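Local coordinates for protein acarbose Kinase Mak1 (Uncultured bacterium, PDB 6WB4) that phosphorylates the antidiabetic drug acarbose, probably using ATP as phosphate donor, as a pfkB-family carbohydrate kinase of the human microbiome, at residues A195-L208 with D217-A231. Residues are numbered along the deposited sequence; the frame is centred on the assembly and turned at random.
With ATP (adenosine-5'-triphosphate), chain H.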
loop_
_atom_site.group_PDB
_atom_site.type_symbol
_atom_site.label_atom_id
_atom_site.label_comp_id
_atom_site.label_asym_id
_atom_site.label_seq_id
_atom_site.Cartn_x
_atom_site.Cartn_y
_atom_site.Cartn_z
ATOM N N ALA B 195 -11.955 28.097 7.650
ATOM C CA ALA B 195 -13.246 28.566 7.161
ATOM C C ALA B 195 -13.400 30.072 7.334
ATOM O O ALA B 195 -13.967 30.736 6.470
ATOM C CB ALA B 195 -14.372 27.841 7.867
ATOM N N TYR B 196 -12.897 30.609 8.445
ATOM C CA TYR B 196 -13.073 32.032 8.748
ATOM C C TYR B 196 -11.856 32.851 8.347
ATOM O O TYR B 196 -11.858 34.078 8.464
ATOM C CB TYR B 196 -13.344 32.251 10.241
ATOM C CG TYR B 196 -14.510 31.467 10.800
ATOM C CD1 TYR B 196 -15.568 31.072 9.992
ATOM C CD2 TYR B 196 -14.549 31.124 12.144
ATOM C CE1 TYR B 196 -16.632 30.353 10.513
ATOM C CE2 TYR B 196 -15.601 30.407 12.672
ATOM C CZ TYR B 196 -16.640 30.023 11.856
ATOM O OH TYR B 196 -17.685 29.305 12.388
ATOM N N GLY B 197 -10.813 32.176 7.882
ATOM C CA GLY B 197 -9.540 32.834 7.667
ATOM C C GLY B 197 -9.117 33.023 6.221
ATOM O O GLY B 197 -8.128 33.708 5.956
ATOM N N ALA B 198 -9.853 32.437 5.280
ATOM C CA ALA B 198 -9.446 32.526 3.880
ATOM C C ALA B 198 -10.375 33.415 3.069
ATOM O O ALA B 198 -11.557 33.548 3.378
ATOM C CB ALA B 198 -9.371 31.132 3.256
ATOM N N ASP B 199 -9.828 34.002 2.014
ATOM C CA ASP B 199 -10.584 34.893 1.142
ATOM C C ASP B 199 -11.548 34.095 0.268
ATOM O O ASP B 199 -12.693 34.497 0.066
ATOM C CB ASP B 199 -9.634 35.742 0.280
ATOM C CG ASP B 199 -8.705 36.617 1.118
ATOM O OD1 ASP B 199 -9.208 37.385 1.968
ATOM O OD2 ASP B 199 -7.471 36.528 0.951
ATOM N N TYR B 200 -11.073 32.984 -0.284
ATOM C CA TYR B 200 -11.916 32.148 -1.128
ATOM C C TYR B 200 -12.063 30.779 -0.485
ATOM O O TYR B 200 -11.092 30.034 -0.370
ATOM C CB TYR B 200 -11.339 32.014 -2.545
ATOM C CG TYR B 200 -10.644 33.262 -3.058
ATOM C CD1 TYR B 200 -11.227 34.518 -2.929
ATOM C CD2 TYR B 200 -9.402 33.181 -3.667
ATOM C CE1 TYR B 200 -10.593 35.655 -3.389
ATOM C CE2 TYR B 200 -8.757 34.317 -4.131
ATOM C CZ TYR B 200 -9.360 35.550 -3.987
ATOM O OH TYR B 200 -8.724 36.683 -4.441
ATOM N N VAL B 201 -13.278 30.449 -0.061
ATOM C CA VAL B 201 -13.509 29.198 0.650
ATOM C C VAL B 201 -14.213 28.176 -0.234
ATOM O O VAL B 201 -15.221 28.484 -0.868
ATOM C CB VAL B 201 -14.352 29.426 1.929
ATOM C CG1 VAL B 201 -14.669 28.099 2.636
ATOM C CG2 VAL B 201 -13.658 30.423 2.864
ATOM N N PHE B 202 -13.657 26.969 -0.286
ATOM C CA PHE B 202 -14.273 25.864 -1.014
ATOM C C PHE B 202 -14.653 24.783 -0.012
ATOM O O PHE B 202 -13.892 24.487 0.911
ATOM C CB PHE B 202 -13.330 25.295 -2.085
ATOM C CG PHE B 202 -12.912 26.296 -3.134
ATOM C CD1 PHE B 202 -11.834 27.142 -2.917
ATOM C CD2 PHE B 202 -13.605 26.400 -4.335
ATOM C CE1 PHE B 202 -11.450 28.068 -3.886
ATOM C CE2 PHE B 202 -13.225 27.324 -5.307
ATOM C CZ PHE B 202 -12.149 28.155 -5.083
ATOM N N VAL B 203 -15.825 24.189 -0.188
ATOM C CA VAL B 203 -16.253 23.126 0.710
ATOM C C VAL B 203 -17.164 22.135 -0.010
ATOM O O VAL B 203 -17.899 22.504 -0.930
ATOM C CB VAL B 203 -16.972 23.698 1.953
ATOM C CG1 VAL B 203 -18.212 24.483 1.537
ATOM C CG2 VAL B 203 -17.320 22.583 2.953
ATOM N N SER B 204 -17.075 20.871 0.395
ATOM C CA SER B 204 -17.923 19.811 -0.132
ATOM C C SER B 204 -19.311 19.880 0.469
ATOM O O SER B 204 -19.470 20.284 1.622
ATOM C CB SER B 204 -17.309 18.442 0.149
ATOM O OG SER B 204 -18.156 17.406 -0.314
ATOM N N ALA B 205 -20.318 19.513 -0.314
ATOM C CA ALA B 205 -21.685 19.437 0.204
ATOM C C ALA B 205 -21.908 18.161 1.011
ATOM O O ALA B 205 -22.799 18.103 1.856
ATOM C CB ALA B 205 -22.688 19.517 -0.927
ATOM N N ALA B 206 -21.076 17.157 0.744
ATOM C CA ALA B 206 -21.269 15.783 1.216
ATOM C C ALA B 206 -21.682 15.627 2.681
ATOM O O ALA B 206 -22.535 14.797 2.997
ATOM C CB ALA B 206 -19.992 14.984 0.961
ATOM N N ALA B 207 -21.104 16.436 3.563
ATOM C CA ALA B 207 -21.343 16.288 4.996
ATOM C C ALA B 207 -21.983 17.537 5.591
ATOM O O ALA B 207 -21.945 17.749 6.802
ATOM C CB ALA B 207 -20.044 15.964 5.716
ATOM N N LEU B 208 -22.564 18.362 4.731
ATOM C CA LEU B 208 -23.027 19.685 5.120
ATOM C C LEU B 208 -24.471 19.685 5.587
ATOM O O LEU B 208 -25.398 19.641 4.783
ATOM C CB LEU B 208 -22.834 20.654 3.949
ATOM C CG LEU B 208 -22.291 22.061 4.221
ATOM C CD1 LEU B 208 -21.135 22.067 5.201
ATOM C CD2 LEU B 208 -21.834 22.627 2.894
ATOM N N ASP B 217 -22.854 31.614 8.727
ATOM C CA ASP B 217 -21.876 31.584 9.792
ATOM C C ASP B 217 -20.491 31.994 9.287
ATOM O O ASP B 217 -19.801 32.776 9.936
ATOM C CB ASP B 217 -21.820 30.187 10.411
ATOM C CG ASP B 217 -20.785 30.080 11.505
ATOM O OD1 ASP B 217 -20.822 30.898 12.447
ATOM O OD2 ASP B 217 -19.921 29.182 11.408
ATOM N N VAL B 218 -20.101 31.483 8.117
ATOM C CA VAL B 218 -18.776 31.774 7.557
ATOM C C VAL B 218 -18.557 33.267 7.261
ATOM O O VAL B 218 -17.496 33.808 7.564
ATOM C CB VAL B 218 -18.531 30.948 6.268
ATOM C CG1 VAL B 218 -17.292 31.440 5.506
ATOM C CG2 VAL B 218 -18.400 29.468 6.606
ATOM N N PHE B 219 -19.560 33.929 6.695
ATOM C CA PHE B 219 -19.489 35.367 6.438
ATOM C C PHE B 219 -19.561 36.217 7.712
ATOM O O PHE B 219 -18.983 37.304 7.778
ATOM C CB PHE B 219 -20.604 35.790 5.484
ATOM C CG PHE B 219 -20.412 35.291 4.090
ATOM C CD1 PHE B 219 -19.159 35.315 3.504
ATOM C CD2 PHE B 219 -21.484 34.814 3.356
ATOM C CE1 PHE B 219 -18.972 34.858 2.221
ATOM C CE2 PHE B 219 -21.308 34.364 2.071
ATOM C CZ PHE B 219 -20.050 34.385 1.500
ATOM N N ALA B 220 -20.313 35.742 8.698
ATOM C CA ALA B 220 -20.466 36.459 9.963
ATOM C C ALA B 220 -19.167 36.468 10.755
ATOM O O ALA B 220 -18.781 37.484 11.326
ATOM C CB ALA B 220 -21.587 35.849 10.796
ATOM N N ARG B 221 -18.509 35.316 10.809
ATOM C CA ARG B 221 -17.348 35.155 11.669
ATOM C C ARG B 221 -16.024 35.195 10.906
ATOM O O ARG B 221 -14.960 35.155 11.521
ATOM C CB ARG B 221 -17.470 33.836 12.439
ATOM C CG ARG B 221 -18.639 33.800 13.424
ATOM C CD ARG B 221 -18.659 32.520 14.245
ATOM N NE ARG B 221 -17.378 32.252 14.892
ATOM C CZ ARG B 221 -17.071 32.623 16.131
ATOM N NH1 ARG B 221 -17.963 33.274 16.866
ATOM N NH2 ARG B 221 -15.879 32.335 16.637
ATOM N N GLY B 222 -16.085 35.298 9.578
ATOM C CA GLY B 222 -14.884 35.205 8.756
ATOM C C GLY B 222 -14.695 36.263 7.682
ATOM O O GLY B 222 -15.568 37.102 7.467
ATOM N N ARG B 223 -13.569 36.194 6.970
ATOM C CA ARG B 223 -13.224 37.224 5.985
ATOM C C ARG B 223 -13.542 36.837 4.543
ATOM O O ARG B 223 -13.227 37.584 3.622
ATOM C CB ARG B 223 -11.735 37.558 6.082
ATOM C CG ARG B 223 -10.834 36.388 5.735
ATOM C CD ARG B 223 -9.362 36.777 5.742
ATOM N NE ARG B 223 -9.017 37.643 4.620
ATOM C CZ ARG B 223 -8.724 38.935 4.757
ATOM N NH1 ARG B 223 -8.735 39.488 5.963
ATOM N NH2 ARG B 223 -8.422 39.673 3.696
ATOM N N ALA B 224 -14.184 35.686 4.352
ATOM C CA ALA B 224 -14.453 35.152 3.015
ATOM C C ALA B 224 -15.248 36.126 2.165
ATOM O O ALA B 224 -16.171 36.771 2.653
ATOM C CB ALA B 224 -15.188 33.827 3.111
ATOM N N GLN B 225 -14.858 36.252 0.899
ATOM C CA GLN B 225 -15.586 37.082 -0.056
ATOM C C GLN B 225 -16.711 36.284 -0.689
ATOM O O GLN B 225 -17.731 36.838 -1.089
ATOM C CB GLN B 225 -14.655 37.618 -1.142
ATOM C CG GLN B 225 -13.567 38.542 -0.638
ATOM C CD GLN B 225 -12.526 38.820 -1.697
ATOM O OE1 GLN B 225 -12.778 38.640 -2.888
ATOM N NE2 GLN B 225 -11.341 39.247 -1.271
ATOM N N PHE B 226 -16.509 34.975 -0.788
ATOM C CA PHE B 226 -17.560 34.081 -1.251
ATOM C C PHE B 226 -17.311 32.650 -0.778
ATOM O O PHE B 226 -16.221 32.324 -0.313
ATOM C CB PHE B 226 -17.669 34.119 -2.784
ATOM C CG PHE B 226 -16.348 34.021 -3.493
ATOM C CD1 PHE B 226 -15.800 32.788 -3.790
ATOM C CD2 PHE B 226 -15.660 35.163 -3.870
ATOM C CE1 PHE B 226 -14.584 32.695 -4.443
ATOM C CE2 PHE B 226 -14.449 35.074 -4.521
ATOM C CZ PHE B 226 -13.912 33.839 -4.810
ATOM N N VAL B 227 -18.324 31.797 -0.893
ATOM C CA VAL B 227 -18.175 30.402 -0.500
ATOM C C VAL B 227 -18.641 29.506 -1.632
ATOM O O VAL B 227 -19.775 29.612 -2.095
ATOM C CB VAL B 227 -18.974 30.061 0.778
ATOM C CG1 VAL B 227 -18.922 28.565 1.049
ATOM C CG2 VAL B 227 -18.437 30.832 1.974
ATOM N N VAL B 228 -17.757 28.639 -2.095
ATOM C CA VAL B 228 -18.113 27.717 -3.157
ATOM C C VAL B 228 -18.416 26.331 -2.614
ATOM O O VAL B 228 -17.534 25.655 -2.074
ATOM C CB VAL B 228 -16.998 27.608 -4.202
ATOM C CG1 VAL B 228 -17.415 26.650 -5.313
ATOM C CG2 VAL B 228 -16.669 28.987 -4.762
ATOM N N VAL B 229 -19.669 25.913 -2.762
ATOM C CA VAL B 229 -20.077 24.581 -2.347
ATOM C C VAL B 229 -20.129 23.673 -3.552
ATOM O O VAL B 229 -20.861 23.930 -4.504
ATOM C CB VAL B 229 -21.445 24.586 -1.647
ATOM C CG1 VAL B 229 -21.777 23.193 -1.141
ATOM C CG2 VAL B 229 -21.441 25.589 -0.494
HETATM N N MSE B 230 -19.337 22.613 -3.512
HETATM C CA MSE B 230 -19.305 21.657 -4.605
HETATM C C MSE B 230 -20.196 20.459 -4.291
HETATM O O MSE B 230 -20.234 19.981 -3.154
HETATM C CB MSE B 230 -17.863 21.238 -4.881
HETATM C CG MSE B 230 -17.080 22.333 -5.607
HETATM SE SE MSE B 230 -15.164 22.306 -5.296
HETATM C CE MSE B 230 -15.200 22.361 -3.351
ATOM N N ALA B 231 -20.931 19.996 -5.300
ATOM C CA ALA B 231 -21.963 18.985 -5.087
ATOM C C ALA B 231 -21.908 17.860 -6.115
ATOM O O ALA B 231 -22.846 17.073 -6.234
ATOM C CB ALA B 231 -23.323 19.632 -5.102
HETATM P PG ATP H . -12.403 15.594 -3.240
HETATM O O1G ATP H . -12.560 14.169 -3.722
HETATM O O2G ATP H . -12.790 15.818 -1.795
HETATM O O3G ATP H . -11.105 16.247 -3.648
HETATM P PB ATP H . -15.097 16.187 -3.802
HETATM O O1B ATP H . -15.402 14.709 -3.890
HETATM O O2B ATP H . -15.497 16.972 -2.573
HETATM O O3B ATP H . -13.521 16.407 -4.065
HETATM P PA ATP H . -17.288 16.796 -5.466
HETATM O O1A ATP H . -18.087 17.525 -4.410
HETATM O O2A ATP H . -17.604 15.350 -5.774
HETATM O O3A ATP H . -15.726 16.915 -5.092
HETATM O "O5'" ATP H . -17.351 17.639 -6.842
HETATM C "C5'" ATP H . -16.528 18.797 -7.017
HETATM C "C4'" ATP H . -16.829 19.531 -8.325
HETATM O "O4'" ATP H . -16.369 18.781 -9.455
HETATM C "C3'" ATP H . -18.313 19.792 -8.535
HETATM O "O3'" ATP H . -18.653 21.136 -8.196
HETATM C "C2'" ATP H . -18.552 19.551 -10.012
HETATM O "O2'" ATP H . -18.628 20.789 -10.727
HETATM C "C1'" ATP H . -17.362 18.733 -10.483
HETATM N N9 ATP H . -17.873 17.348 -10.580
HETATM C C8 ATP H . -17.668 16.370 -9.675
HETATM N N7 ATP H . -18.287 15.219 -10.044
HETATM C C5 ATP H . -18.912 15.465 -11.211
HETATM C C6 ATP H . -19.745 14.686 -12.151
HETATM N N6 ATP H . -20.037 13.389 -11.901
HETATM N N1 ATP H . -20.200 15.317 -13.256
HETATM C C2 ATP H . -19.911 16.608 -13.511
HETATM N N3 ATP H . -19.159 17.376 -12.704
HETATM C C4 ATP H . -18.639 16.869 -11.561
HETATM O O HOH W 1 -11.559 38.480 1.824
#
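Strands 200-204 and 226-230, joined through helix 211-221, form a parallel beta-alpha-beta unit in the main sheet of this pfkB-type kinase. After a weak bond from Val201 N to Phe226 O, the ladder continues with Val228 N to Val201 O (2.8 Å), Val203 N to Val228 O and Met230 N to Val203 O, and ends with Ala205 N on Met230 O. Val201, Val203, Val227 and Val229 pack on the face turned to helix 211-221. On the other face, Phe202 CD2 lies 3.6 Å from Val228 CB, under helix 265-280. The rings of Tyr200 and Phe226 are nearly parallel (7°) but slid apart.

Before the strands, Arg223 approaches Asp199 side-on. Arg223 NE (2.7 Å) and NH2 (3.0 Å) both bind Asp199 OD1 in a salt bridge. Arg223 chi3 bends (-71°) to turn the guanidinium onto it, and a water also donates to OD1. Asp199 OD2 accepts from Thr177 N, tying in strand 176-180. Arg221 CB sits over the Tyr196 ring, 3.8 Å from its centroid.

At the C-terminal ends, Met230 CG meets ATP O3' at 3.3 Å and Ser204 OG lies 3.5 Å from ATP O2B. The salt bridge thus joins the loops leading into the strands, and the register places Ser204 and Met230 together at the ATP.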